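Local coordinates for NEDD8-conjugating enzyme UBC12 (Saccharomyces cerevisiae, PDB 3O2U), which accepts the ubiquitin-like protein RUB1 (NEDD8) from its E1 enzyme and catalyses its covalent attachment to other proteins, chiefly the cullin CDC53, at residues A[38-49]-A[131-139]; A[106-117]-A[141-152]. All coordinates share one frame; numbering follows the deposited sequence.

Both interactions use helix 131-143 of the ubiquitin-conjugating (UBC) fold, meet where Leu138 packs on Val116, and are partly buried. Interaction 1 fixes the first turns of this helix to the connection between helix 29-39 and strand 47-51; it is mostly aliphatic, with Val47, Leu131 and Ile135 buried, a loop rim, and one glutamine holding the backbone of exposed Asp42. Interaction 2 starts at the other end of the helix, where two irregular segments interlock beside the predicted catalytic cysteine. Hydrogen-bonded amides and carbonyls join aromatic and proline packing there, burying nearly twice the surface of interaction 1; His107, Pro108, Asn109, Leu141 and Asn152 are buried, Leu151 is exposed, and Asp149 and Cys117 partly so.

Interaction 1. Residues A[38-49]-A[131-139]; sequences LDSLDLPPTVTL and LQSIITGLL
Ile135 overlaps three aliphatic side chains with its two methyl ends. CG2 rests on Val47 CG1 at 3.6 Å, CD1 meets Leu49 CD1 at 3.7 Å, and CD2 of Leu43, whose side chain runs across the isoleucine at about a right angle, contacts both methyls. One turn earlier, Leu131 CD2 packs 3.6 Å from Leu38 CD2 and is also approached by Leu41 CD1, while Leu49 reaches toward it tip to tip. One turn later, Leu139 CD2 lies 4.0 Å from Pro44 CG, the two side chains sliding past each other in opposite directions. Gln132 grips the backbone of Asp42 twice: OE1 accepts from Asp42 N at 2.7 Å, and NE2 donates to Asp42 O at 3.0 Å. The second bond lies in the plane of the glutamine amide but arrives above the carbonyl plane of Asp42. Gln132 CG stands anti to its own backbone N (chi1 175°) and the chain then bends at chi2 (89°), which carries the amide past Leu41 CD2 to the loop. A leucine here would probably leave Asp42 N and O without these partners and the loop freer to shift. Leu131 and Leu139 also pack on Leu66 and Val70 of strand 65-70, so helix 131-143 lies against a face of the antiparallel sheet, part of the helix-on-sheet core of the UBC fold, with the linker from helix 29-39 closing its flank.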
loop_
_atom_site.group_PDB
_atom_site.type_symbol
_atom_site.label_atom_id
_atom_site.label_comp_id
_atom_site.label_asym_id
_atom_site.label_seq_id
_atom_site.Cartn_x
_atom_site.Cartn_y
_atom_site.Cartn_z
ATOM N N LEU A 38 -0.625 -12.380 6.221
ATOM C CA LEU A 38 -2.073 -12.344 5.991
ATOM C C LEU A 38 -2.827 -13.163 7.027
ATOM O O LEU A 38 -3.889 -12.761 7.502
ATOM C CB LEU A 38 -2.413 -12.872 4.599
ATOM C CG LEU A 38 -2.122 -11.930 3.430
ATOM C CD1 LEU A 38 -2.108 -12.720 2.130
ATOM C CD2 LEU A 38 -3.165 -10.816 3.390
ATOM N N ASP A 39 -2.277 -14.323 7.360
ATOM C CA ASP A 39 -2.898 -15.192 8.356
ATOM C C ASP A 39 -2.851 -14.596 9.764
ATOM O O ASP A 39 -3.637 -14.991 10.617
ATOM C CB ASP A 39 -2.244 -16.582 8.352
ATOM C CG ASP A 39 -2.608 -17.388 7.117
ATOM O OD1 ASP A 39 -3.550 -16.980 6.402
ATOM O OD2 ASP A 39 -1.951 -18.422 6.855
ATOM N N SER A 40 -1.935 -13.652 9.995
ATOM C CA SER A 40 -1.745 -13.037 11.310
ATOM C C SER A 40 -2.413 -11.658 11.466
ATOM O O SER A 40 -2.228 -10.985 12.481
ATOM C CB SER A 40 -0.244 -12.876 11.596
ATOM O OG SER A 40 0.455 -14.098 11.417
ATOM N N LEU A 41 -3.153 -11.214 10.462
ATOM C CA LEU A 41 -3.711 -9.856 10.488
ATOM C C LEU A 41 -4.711 -9.650 11.624
ATOM O O LEU A 41 -5.471 -10.543 11.973
ATOM C CB LEU A 41 -4.386 -9.509 9.160
ATOM C CG LEU A 41 -3.469 -9.079 8.020
ATOM C CD1 LEU A 41 -4.265 -8.884 6.709
ATOM C CD2 LEU A 41 -2.684 -7.826 8.392
ATOM N N ASP A 42 -4.713 -8.450 12.186
ATOM C CA ASP A 42 -5.653 -8.096 13.230
ATOM C C ASP A 42 -6.194 -6.707 12.916
ATOM O O ASP A 42 -5.795 -5.726 13.534
ATOM C CB ASP A 42 -4.942 -8.102 14.581
ATOM C CG ASP A 42 -5.899 -7.992 15.743
ATOM O OD1 ASP A 42 -6.655 -8.956 15.982
ATOM O OD2 ASP A 42 -5.881 -6.946 16.428
ATOM N N LEU A 43 -7.094 -6.624 11.941
ATOM C CA LEU A 43 -7.513 -5.327 11.403
ATOM C C LEU A 43 -8.594 -4.664 12.249
ATOM O O LEU A 43 -9.498 -5.341 12.735
ATOM C CB LEU A 43 -8.045 -5.498 9.977
ATOM C CG LEU A 43 -7.136 -6.047 8.868
ATOM C CD1 LEU A 43 -7.958 -6.430 7.640
ATOM C CD2 LEU A 43 -6.076 -5.036 8.497
ATOM N N PRO A 44 -8.517 -3.332 12.413
ATOM C CA PRO A 44 -9.649 -2.638 13.032
ATOM C C PRO A 44 -10.794 -2.521 12.029
ATOM O O PRO A 44 -10.577 -2.699 10.820
ATOM C CB PRO A 44 -9.087 -1.250 13.367
ATOM C CG PRO A 44 -7.922 -1.058 12.464
ATOM C CD PRO A 44 -7.403 -2.422 12.080
ATOM N N PRO A 45 -12.009 -2.231 12.520
ATOM C CA PRO A 45 -13.197 -2.185 11.658
ATOM C C PRO A 45 -13.085 -1.096 10.592
ATOM O O PRO A 45 -13.817 -1.121 9.608
ATOM C CB PRO A 45 -14.338 -1.872 12.644
ATOM C CG PRO A 45 -13.823 -2.318 13.973
ATOM C CD PRO A 45 -12.347 -2.031 13.939
ATOM N N THR A 46 -12.150 -0.172 10.775
ATOM C CA THR A 46 -11.937 0.904 9.817
ATOM C C THR A 46 -11.091 0.482 8.615
ATOM O O THR A 46 -10.866 1.275 7.700
ATOM C CB THR A 46 -11.238 2.077 10.489
ATOM O OG1 THR A 46 -10.169 1.558 11.286
ATOM C CG2 THR A 46 -12.220 2.838 11.389
ATOM N N VAL A 47 -10.615 -0.756 8.620
ATOM C CA VAL A 47 -9.818 -1.245 7.503
ATOM C C VAL A 47 -10.320 -2.571 6.976
ATOM O O VAL A 47 -10.466 -3.539 7.725
ATOM C CB VAL A 47 -8.337 -1.415 7.860
ATOM C CG1 VAL A 47 -7.556 -1.958 6.631
ATOM C CG2 VAL A 47 -7.739 -0.085 8.325
ATOM N N THR A 48 -10.571 -2.622 5.677
ATOM C CA THR A 48 -10.925 -3.883 5.051
ATOM C C THR A 48 -9.894 -4.220 3.968
ATOM O O THR A 48 -9.211 -3.333 3.448
ATOM C CB THR A 48 -12.338 -3.827 4.489
ATOM O OG1 THR A 48 -12.406 -2.850 3.449
ATOM C CG2 THR A 48 -13.311 -3.426 5.589
ATOM N N LEU A 49 -9.762 -5.499 3.646
ATOM C CA LEU A 49 -8.693 -5.952 2.769
ATOM C C LEU A 49 -9.244 -6.994 1.807
ATOM O O LEU A 49 -9.987 -7.880 2.215
ATOM C CB LEU A 49 -7.547 -6.534 3.593
ATOM C CG LEU A 49 -6.302 -6.960 2.817
ATOM C CD1 LEU A 49 -5.099 -7.045 3.711
ATOM C CD2 LEU A 49 -6.531 -8.307 2.132
ATOM N N LEU A 131 2.814 -6.852 7.248
ATOM C CA LEU A 131 1.691 -6.259 6.556
ATOM C C LEU A 131 0.840 -5.474 7.556
ATOM O O LEU A 131 0.338 -4.397 7.241
ATOM C CB LEU A 131 0.873 -7.348 5.851
ATOM C CG LEU A 131 -0.401 -6.896 5.146
ATOM C CD1 LEU A 131 -0.102 -5.826 4.092
ATOM C CD2 LEU A 131 -1.134 -8.102 4.516
ATOM N N GLN A 132 0.679 -6.014 8.763
ATOM C CA GLN A 132 -0.111 -5.321 9.794
ATOM C C GLN A 132 0.447 -3.912 10.023
ATOM O O GLN A 132 -0.308 -2.951 10.132
ATOM C CB GLN A 132 -0.104 -6.099 11.111
ATOM C CG GLN A 132 -0.795 -5.386 12.259
ATOM C CD GLN A 132 -2.258 -5.700 12.327
ATOM O OE1 GLN A 132 -2.702 -6.735 11.835
ATOM N NE2 GLN A 132 -3.028 -4.816 12.948
ATOM N N SER A 133 1.773 -3.803 10.086
ATOM C CA SER A 133 2.451 -2.519 10.291
ATOM C C SER A 133 2.193 -1.570 9.156
ATOM O O SER A 133 1.934 -0.400 9.375
ATOM C CB SER A 133 3.956 -2.727 10.397
ATOM O OG SER A 133 4.241 -3.638 11.439
ATOM N N ILE A 134 2.300 -2.067 7.927
ATOM C CA ILE A 134 2.057 -1.213 6.791
ATOM C C ILE A 134 0.630 -0.692 6.851
ATOM O O ILE A 134 0.390 0.511 6.717
ATOM C CB ILE A 134 2.298 -1.962 5.467
ATOM C CG1 ILE A 134 3.797 -2.302 5.341
ATOM C CG2 ILE A 134 1.821 -1.108 4.311
ATOM C CD1 ILE A 134 4.130 -3.416 4.346
ATOM N N ILE A 135 -0.312 -1.602 7.063
ATOM C CA ILE A 135 -1.715 -1.221 7.089
ATOM C C ILE A 135 -2.009 -0.222 8.216
ATOM O O ILE A 135 -2.705 0.781 8.016
ATOM C CB ILE A 135 -2.620 -2.448 7.175
ATOM C CG1 ILE A 135 -2.572 -3.210 5.829
ATOM C CG2 ILE A 135 -4.048 -2.011 7.512
ATOM C CD1 ILE A 135 -3.394 -4.488 5.827
ATOM N N THR A 136 -1.472 -0.484 9.399
ATOM C CA THR A 136 -1.650 0.455 10.488
ATOM C C THR A 136 -1.063 1.824 10.121
ATOM O O THR A 136 -1.631 2.854 10.460
ATOM C CB THR A 136 -0.996 -0.068 11.770
ATOM O OG1 THR A 136 -1.642 -1.290 12.145
ATOM C CG2 THR A 136 -1.142 0.958 12.899
ATOM N N GLY A 137 0.074 1.822 9.422
ATOM C CA GLY A 137 0.707 3.051 8.968
ATOM C C GLY A 137 -0.136 3.858 7.996
ATOM O O GLY A 137 -0.185 5.089 8.075
ATOM N N LEU A 138 -0.805 3.168 7.079
ATOM C CA LEU A 138 -1.704 3.823 6.124
ATOM C C LEU A 138 -2.897 4.434 6.876
ATOM O O LEU A 138 -3.333 5.536 6.592
ATOM C CB LEU A 138 -2.168 2.817 5.063
ATOM C CG LEU A 138 -1.031 2.314 4.162
ATOM C CD1 LEU A 138 -1.499 1.233 3.180
ATOM C CD2 LEU A 138 -0.389 3.475 3.423
ATOM N N LEU A 139 -3.406 3.717 7.858
ATOM C CA LEU A 139 -4.497 4.250 8.658
ATOM C C LEU A 139 -4.043 5.542 9.348
ATOM O O LEU A 139 -4.677 6.583 9.210
ATOM C CB LEU A 139 -4.932 3.224 9.689
ATOM C CG LEU A 139 -6.094 3.661 10.592
ATOM C CD1 LEU A 139 -7.273 4.144 9.763
ATOM C CD2 LEU A 139 -6.507 2.525 11.524
#

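Interaction 2. Residues A[106-117]-A[141-152]; sequences FHPNIDLKGNVC and LFLEPNPNDPLN
The His107 imidazole turns its edge to the face of Phe142 in a T-shaped pair, centroids 5.2 Å apart and planes at 63°. Pro108 CD sits over one face of the imidazole, offset toward its rim, Asn109 N lies at its edge in plane, and the ring of Tyr77 meets both aromatic groups. His107, Pro108 and Asn109 form the HPN motif of ubiquitin-conjugating enzymes. Within it, His107 NE2 donates to Asn109 OD1 at 3.1 Å, holding the asparagine amide from one end. ND2 at the other end is gripped twice: it donates to Asn146 O at 2.8 Å, in the plane of that carbonyl, and to Asp149 O at 3.0 Å, from above the plane of that one. Asn146 N adds a weak bond to OD1. Pro108 O accepts from Leu151 N at 2.7 Å, nearly along the C=O axis, and from Asn152 N, which comes from above the carbonyl plane. Leu151 CG rests against Cys117 CB, and its CD1 lies 3.5 Å from Asn109 O. Cys117, the predicted thioester residue, holds SG anti to its backbone N (chi1 -172°), bringing it 3.4 Å from Asp149 OD1. The grip on both ends of the Asn109 amide, with the paired bonds to Pro108 O, is consistent with a part in ordering the loop beside the active site.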
loop_
_atom_site.group_PDB
_atom_site.type_symbol
_atom_site.label_atom_id
_atom_site.label_comp_id
_atom_site.label_asym_id
_atom_site.label_seq_id
_atom_site.Cartn_x
_atom_site.Cartn_y
_atom_site.Cartn_z
ATOM N N PHE A 106 -6.941 14.769 -1.230
ATOM C CA PHE A 106 -6.236 15.951 -0.748
ATOM C C PHE A 106 -5.536 15.607 0.562
ATOM O O PHE A 106 -6.143 15.653 1.622
ATOM C CB PHE A 106 -7.238 17.074 -0.514
ATOM C CG PHE A 106 -6.614 18.422 -0.359
ATOM C CD1 PHE A 106 -5.932 19.009 -1.417
ATOM C CD2 PHE A 106 -6.738 19.122 0.833
ATOM C CE1 PHE A 106 -5.370 20.260 -1.285
ATOM C CE2 PHE A 106 -6.172 20.377 0.971
ATOM C CZ PHE A 106 -5.489 20.944 -0.082
ATOM N N HIS A 107 -4.269 15.226 0.477
ATOM C CA HIS A 107 -3.522 14.816 1.660
ATOM C C HIS A 107 -2.048 15.168 1.461
ATOM O O HIS A 107 -1.488 14.929 0.392
ATOM C CB HIS A 107 -3.686 13.311 1.883
ATOM C CG HIS A 107 -3.065 12.823 3.153
ATOM N ND1 HIS A 107 -3.810 12.429 4.239
ATOM C CD2 HIS A 107 -1.768 12.687 3.512
ATOM C CE1 HIS A 107 -2.999 12.050 5.214
ATOM N NE2 HIS A 107 -1.757 12.211 4.799
ATOM N N PRO A 108 -1.417 15.753 2.484
ATOM C CA PRO A 108 -0.033 16.218 2.321
ATOM C C PRO A 108 0.918 15.093 1.912
ATOM O O PRO A 108 1.894 15.350 1.207
ATOM C CB PRO A 108 0.341 16.740 3.713
ATOM C CG PRO A 108 -0.719 16.252 4.634
ATOM C CD PRO A 108 -1.948 16.016 3.829
ATOM N N ASN A 109 0.616 13.858 2.308
ATOM C CA ASN A 109 1.577 12.772 2.132
ATOM C C ASN A 109 1.305 11.857 0.920
ATOM O O ASN A 109 1.997 10.858 0.714
ATOM C CB ASN A 109 1.718 11.987 3.443
ATOM C CG ASN A 109 1.908 12.908 4.656
ATOM O OD1 ASN A 109 1.174 12.821 5.650
ATOM N ND2 ASN A 109 2.895 13.792 4.576
ATOM N N ILE A 110 0.331 12.237 0.092
ATOM C CA ILE A 110 -0.020 11.469 -1.106
ATOM C C ILE A 110 -0.094 12.403 -2.313
ATOM O O ILE A 110 -0.733 13.450 -2.242
ATOM C CB ILE A 110 -1.375 10.731 -0.917
ATOM C CG1 ILE A 110 -1.351 9.962 0.406
ATOM C CG2 ILE A 110 -1.663 9.795 -2.111
ATOM C CD1 ILE A 110 -2.681 9.428 0.842
ATOM N N ASP A 111 0.583 12.055 -3.406
ATOM C CA ASP A 111 0.560 12.921 -4.584
ATOM C C ASP A 111 -0.536 12.517 -5.563
ATOM O O ASP A 111 -1.237 11.528 -5.358
ATOM C CB ASP A 111 1.939 13.014 -5.266
ATOM C CG ASP A 111 2.366 11.718 -5.925
ATOM O OD1 ASP A 111 1.490 10.871 -6.222
ATOM O OD2 ASP A 111 3.587 11.561 -6.156
ATOM N N LEU A 112 -0.710 13.301 -6.617
ATOM C CA LEU A 112 -1.817 13.069 -7.532
ATOM C C LEU A 112 -1.596 11.861 -8.425
ATOM O O LEU A 112 -2.505 11.444 -9.142
ATOM C CB LEU A 112 -2.109 14.316 -8.371
ATOM C CG LEU A 112 -2.580 15.501 -7.529
ATOM C CD1 LEU A 112 -2.625 16.752 -8.396
ATOM C CD2 LEU A 112 -3.934 15.218 -6.899
ATOM N N LYS A 113 -0.389 11.303 -8.375
ATOM C CA LYS A 113 -0.075 10.073 -9.092
ATOM C C LYS A 113 -0.384 8.806 -8.270
ATOM O O LYS A 113 -0.315 7.688 -8.787
ATOM C CB LYS A 113 1.396 10.077 -9.508
ATOM C CG LYS A 113 1.694 10.946 -10.729
ATOM N N GLY A 114 -0.725 8.977 -6.998
ATOM C CA GLY A 114 -0.986 7.832 -6.139
ATOM C C GLY A 114 0.198 7.408 -5.278
ATOM O O GLY A 114 0.074 6.483 -4.467
ATOM N N ASN A 115 1.344 8.073 -5.449
ATOM C CA ASN A 115 2.505 7.858 -4.589
ATOM C C ASN A 115 2.241 8.209 -3.124
ATOM O O ASN A 115 1.632 9.238 -2.816
ATOM C CB ASN A 115 3.712 8.663 -5.107
ATOM C CG ASN A 115 4.196 8.182 -6.455
ATOM O OD1 ASN A 115 4.257 8.952 -7.414
ATOM N ND2 ASN A 115 4.529 6.897 -6.544
ATOM N N VAL A 116 2.722 7.368 -2.216
ATOM C CA VAL A 116 2.438 7.555 -0.802
ATOM C C VAL A 116 3.715 7.675 0.003
ATOM O O VAL A 116 4.525 6.750 0.010
ATOM C CB VAL A 116 1.649 6.373 -0.211
ATOM C CG1 VAL A 116 1.291 6.669 1.224
ATOM C CG2 VAL A 116 0.393 6.084 -1.030
ATOM N N CYS A 117 3.879 8.800 0.699
ATOM C CA CYS A 117 5.061 9.032 1.528
ATOM C C CYS A 117 4.850 8.565 2.963
ATOM O O CYS A 117 4.267 9.260 3.792
ATOM C CB CYS A 117 5.473 10.507 1.520
ATOM S SG CYS A 117 7.062 10.802 2.357
ATOM N N LEU A 141 -1.865 7.699 8.755
ATOM C CA LEU A 141 -1.708 8.858 7.881
ATOM C C LEU A 141 -2.954 9.742 7.893
ATOM O O LEU A 141 -2.876 10.958 7.731
ATOM C CB LEU A 141 -1.462 8.417 6.430
ATOM C CG LEU A 141 -0.083 7.958 5.953
ATOM C CD1 LEU A 141 -0.205 7.447 4.529
ATOM C CD2 LEU A 141 0.933 9.086 6.012
ATOM N N PHE A 142 -4.110 9.119 8.042
ATOM C CA PHE A 142 -5.369 9.856 8.009
ATOM C C PHE A 142 -5.780 10.341 9.392
ATOM O O PHE A 142 -6.539 11.305 9.513
ATOM C CB PHE A 142 -6.470 8.993 7.387
ATOM C CG PHE A 142 -6.204 8.656 5.941
ATOM C CD1 PHE A 142 -5.570 7.474 5.599
ATOM C CD2 PHE A 142 -6.536 9.551 4.938
ATOM C CE1 PHE A 142 -5.304 7.163 4.264
ATOM C CE2 PHE A 142 -6.254 9.261 3.596
ATOM C CZ PHE A 142 -5.629 8.067 3.265
ATOM N N LEU A 143 -5.276 9.670 10.424
ATOM C CA LEU A 143 -5.527 10.065 11.806
ATOM C C LEU A 143 -4.585 11.181 12.246
ATOM O O LEU A 143 -4.965 12.065 13.014
ATOM C CB LEU A 143 -5.378 8.862 12.731
ATOM C CG LEU A 143 -6.321 7.735 12.347
ATOM C CD1 LEU A 143 -6.201 6.556 13.306
ATOM C CD2 LEU A 143 -7.746 8.254 12.298
ATOM N N GLU A 144 -3.352 11.126 11.764
ATOM C CA GLU A 144 -2.366 12.154 12.059
ATOM C C GLU A 144 -1.571 12.552 10.826
ATOM O O GLU A 144 -0.414 12.147 10.663
ATOM C CB GLU A 144 -1.433 11.701 13.186
ATOM C CG GLU A 144 -1.976 11.980 14.578
ATOM C CD GLU A 144 -2.205 13.469 14.820
ATOM O OE1 GLU A 144 -1.207 14.218 14.969
ATOM O OE2 GLU A 144 -3.385 13.890 14.859
ATOM N N PRO A 145 -2.193 13.353 9.940
ATOM C CA PRO A 145 -1.477 13.825 8.759
ATOM C C PRO A 145 -0.319 14.704 9.201
ATOM O O PRO A 145 -0.428 15.422 10.192
ATOM C CB PRO A 145 -2.520 14.682 8.023
ATOM C CG PRO A 145 -3.829 14.264 8.563
ATOM C CD PRO A 145 -3.577 13.854 9.987
ATOM N N ASN A 146 0.772 14.642 8.457
ATOM C CA ASN A 146 1.988 15.357 8.790
ATOM C C ASN A 146 2.348 16.282 7.637
ATOM O O ASN A 146 2.496 15.832 6.500
ATOM C CB ASN A 146 3.110 14.338 9.031
ATOM C CG ASN A 146 4.437 14.984 9.376
ATOM O OD1 ASN A 146 4.534 16.201 9.542
ATOM N ND2 ASN A 146 5.475 14.161 9.487
ATOM N N PRO A 147 2.495 17.585 7.914
ATOM C CA PRO A 147 2.812 18.490 6.807
ATOM C C PRO A 147 4.284 18.444 6.397
ATOM O O PRO A 147 4.678 19.168 5.480
ATOM C CB PRO A 147 2.466 19.876 7.367
ATOM C CG PRO A 147 2.440 19.722 8.861
ATOM C CD PRO A 147 2.515 18.261 9.220
ATOM N N ASN A 148 5.076 17.588 7.037
ATOM C CA ASN A 148 6.524 17.580 6.825
ATOM C C ASN A 148 7.051 16.648 5.730
ATOM O O ASN A 148 8.250 16.635 5.443
ATOM C CB ASN A 148 7.243 17.313 8.149
ATOM C CG ASN A 148 6.943 18.378 9.191
ATOM O OD1 ASN A 148 6.990 19.575 8.898
ATOM N ND2 ASN A 148 6.619 17.951 10.405
ATOM N N ASP A 149 6.167 15.868 5.120
ATOM C CA ASP A 149 6.543 15.063 3.958
ATOM C C ASP A 149 5.625 15.407 2.798
ATOM O O ASP A 149 4.832 14.568 2.361
ATOM C CB ASP A 149 6.437 13.577 4.274
ATOM C CG ASP A 149 7.483 13.121 5.258
ATOM O OD1 ASP A 149 8.518 12.587 4.808
ATOM O OD2 ASP A 149 7.275 13.308 6.478
ATOM N N PRO A 150 5.729 16.648 2.300
ATOM C CA PRO A 150 4.697 17.224 1.434
ATOM C C PRO A 150 4.808 16.753 -0.010
ATOM O O PRO A 150 5.553 17.350 -0.787
ATOM C CB PRO A 150 4.978 18.737 1.509
ATOM C CG PRO A 150 6.122 18.914 2.493
ATOM C CD PRO A 150 6.828 17.594 2.541
ATOM N N LEU A 151 4.081 15.699 -0.367
ATOM C CA LEU A 151 3.987 15.299 -1.764
ATOM C C LEU A 151 2.968 16.200 -2.448
ATOM O O LEU A 151 3.010 16.418 -3.659
ATOM C CB LEU A 151 3.552 13.838 -1.892
ATOM C CG LEU A 151 4.557 12.760 -1.483
ATOM C CD1 LEU A 151 4.129 11.408 -2.046
ATOM C CD2 LEU A 151 5.944 13.112 -1.973
ATOM N N ASN A 152 2.039 16.703 -1.648
ATOM C CA ASN A 152 0.995 17.589 -2.133
ATOM C C ASN A 152 1.118 18.896 -1.380
ATOM O O ASN A 152 0.708 18.998 -0.222
ATOM C CB ASN A 152 -0.379 16.972 -1.898
ATOM C CG ASN A 152 -1.512 17.871 -2.372
ATOM O OD1 ASN A 152 -1.431 19.102 -2.292
ATOM N ND2 ASN A 152 -2.571 17.259 -2.866
HETATM O O HOH W 1 -2.727 14.501 -3.430
#